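Local coordinates for Lactamase_B domain-containing protein (Pontibacter korlensis, PDB 6XFR) that probably hydrolyses beta-lactams to substituted beta-amino acids as a zinc-dependent, class B1 metallo-beta-lactamase, at residues 122-125 with 130-133. Sequence-based numbering, arbitrary orientation.
Sequences DTTF and QQLE. With ZN (zinc ion), chain T; EPE (4-(2-hydroxyethyl)-1-piperazine ethanesulfonic acid), chain M.
Glu133 lies side by side with Thr124 on one face of two antiparallel strands. Glu133 CB passes 4.2 Å from Thr124 OG1. Glu133 CG is turned anti to the carbonyl carbon (chi1 -60°), which brings it alongside the threonine, 3.5 Å from Thr124 OG1 and a little farther from Thr124 CG2. Beyond CG the chain runs extended, and CD reaches the bound HEPES molecule. There Glu133 OE1 and OE2 share N4 of the piperazine ring through two weak hydrogen bonds; that from HEPES N4 to Glu133 OE2 is 3.2 Å long. Thr124 OG1 and HEPES O8, the hydroxyl at the end of the hydroxyethyl arm on N4, form a hydrogen bond of 2.9 Å. Tyr149 OH and the backbone N of Lys194 are also hydrogen-bonded to the buffer molecule.

On the reverse face Phe125 meets Leu132. Leu132 CB sits over the Phe125 ring, 4.2 Å from its centroid, a CH-pi contact. Leu132 CD1 lies near CE1 and CZ.

Between the faces, Phe125 and Leu132 form a hydrogen-bonded pair: Phe125 N to Leu132 O is 2.9 Å and Leu132 N to Phe125 O is 2.8 Å. Gln131 O binds a zinc ion at 2.5 Å, in a site with Pro151 and Gln152, distinct from the histidine-bearing zinc centre. The arrangement is a beta hairpin, with strand 123-127 at the edge of one sheet of the metallo-beta-lactamase alpha-beta/beta-alpha sandwich.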
loop_
_atom_site.group_PDB
_atom_site.type_symbol
_atom_site.label_atom_id
_atom_site.label_comp_id
_atom_site.label_asym_id
_atom_site.label_seq_id
_atom_site.Cartn_x
_atom_site.Cartn_y
_atom_site.Cartn_z
ATOM N N ASP B 122 -6.044 15.468 -23.289
ATOM C CA ASP B 122 -5.983 14.179 -22.591
ATOM C C ASP B 122 -5.422 13.108 -23.517
ATOM O O ASP B 122 -5.874 12.963 -24.662
ATOM C CB ASP B 122 -7.370 13.763 -22.101
ATOM C CG ASP B 122 -7.914 14.683 -21.006
ATOM O OD1 ASP B 122 -7.100 15.358 -20.345
ATOM O OD2 ASP B 122 -9.149 14.726 -20.789
ATOM N N THR B 123 -4.414 12.380 -23.033
ATOM C CA THR B 123 -3.624 11.516 -23.899
ATOM C C THR B 123 -3.545 10.110 -23.336
ATOM O O THR B 123 -3.289 9.932 -22.150
ATOM C CB THR B 123 -2.174 12.014 -24.063
ATOM O OG1 THR B 123 -1.551 12.072 -22.764
ATOM C CG2 THR B 123 -2.157 13.397 -24.660
ATOM N N THR B 124 -3.709 9.126 -24.208
ATOM C CA THR B 124 -3.386 7.746 -23.904
ATOM C C THR B 124 -2.222 7.335 -24.779
ATOM O O THR B 124 -2.335 7.380 -25.999
ATOM C CB THR B 124 -4.565 6.813 -24.209
ATOM O OG1 THR B 124 -5.712 7.176 -23.433
ATOM C CG2 THR B 124 -4.169 5.400 -23.904
ATOM N N PHE B 125 -1.147 6.849 -24.176
ATOM C CA PHE B 125 -0.019 6.410 -24.985
ATOM C C PHE B 125 0.561 5.111 -24.438
ATOM O O PHE B 125 0.235 4.660 -23.326
ATOM C CB PHE B 125 1.068 7.471 -25.043
ATOM C CG PHE B 125 1.726 7.689 -23.740
ATOM C CD1 PHE B 125 2.940 7.111 -23.458
ATOM C CD2 PHE B 125 1.128 8.472 -22.787
ATOM C CE1 PHE B 125 3.554 7.326 -22.250
ATOM C CE2 PHE B 125 1.727 8.682 -21.582
ATOM C CZ PHE B 125 2.940 8.105 -21.305
ATOM N N GLN B 130 3.257 -1.200 -22.285
ATOM C CA GLN B 130 2.598 -0.603 -21.142
ATOM C C GLN B 130 1.808 0.615 -21.606
ATOM O O GLN B 130 2.366 1.497 -22.265
ATOM C CB GLN B 130 3.641 -0.200 -20.108
ATOM C CG GLN B 130 3.040 0.517 -18.918
ATOM C CD GLN B 130 2.376 -0.423 -17.933
ATOM O OE1 GLN B 130 2.966 -1.401 -17.485
ATOM N NE2 GLN B 130 1.154 -0.124 -17.584
ATOM N N GLN B 131 0.524 0.679 -21.266
ATOM C CA GLN B 131 -0.271 1.828 -21.646
ATOM C C GLN B 131 -0.561 2.720 -20.450
ATOM O O GLN B 131 -0.749 2.250 -19.338
ATOM C CB GLN B 131 -1.549 1.419 -22.389
ATOM C CG GLN B 131 -2.484 0.460 -21.776
ATOM C CD GLN B 131 -3.830 0.455 -22.526
ATOM O OE1 GLN B 131 -4.014 1.233 -23.493
ATOM N NE2 GLN B 131 -4.795 -0.378 -22.052
ATOM N N LEU B 132 -0.517 4.016 -20.680
ATOM C CA LEU B 132 -0.707 5.040 -19.669
ATOM C C LEU B 132 -1.697 6.061 -20.202
ATOM O O LEU B 132 -1.695 6.388 -21.395
ATOM C CB LEU B 132 0.615 5.742 -19.324
ATOM C CG LEU B 132 1.814 4.940 -18.790
ATOM C CD1 LEU B 132 2.647 4.322 -19.924
ATOM C CD2 LEU B 132 2.696 5.792 -17.866
ATOM N N GLU B 133 -2.523 6.572 -19.309
ATOM C CA GLU B 133 -3.477 7.622 -19.611
ATOM C C GLU B 133 -3.142 8.801 -18.727
ATOM O O GLU B 133 -2.792 8.622 -17.560
ATOM C CB GLU B 133 -4.898 7.160 -19.359
ATOM C CG GLU B 133 -5.241 5.954 -20.210
ATOM C CD GLU B 133 -6.620 5.358 -19.924
ATOM O OE1 GLU B 133 -7.289 5.800 -18.959
ATOM O OE2 GLU B 133 -7.037 4.451 -20.688
HETATM ZN ZN ZN T . -2.129 0.549 -18.034
HETATM N N1 EPE M . -10.955 3.605 -18.698
HETATM C C2 EPE M . -10.647 4.992 -18.299
HETATM C C3 EPE M . -10.758 5.971 -19.465
HETATM N N4 EPE M . -10.065 5.502 -20.650
HETATM C C5 EPE M . -10.173 4.082 -20.962
HETATM C C6 EPE M . -10.028 3.171 -19.748
HETATM C C7 EPE M . -9.861 6.436 -21.756
HETATM C C8 EPE M . -8.640 6.073 -22.604
HETATM O O8 EPE M . -8.574 6.816 -23.809
HETATM C C9 EPE M . -10.717 2.787 -17.505
HETATM C C10 EPE M . -11.992 2.219 -16.890
HETATM S S EPE M . -11.671 1.354 -15.327
HETATM O O1S EPE M . -10.371 0.643 -15.273
HETATM O O2S EPE M . -12.727 0.356 -15.186
HETATM O O3S EPE M . -11.793 2.328 -14.247
#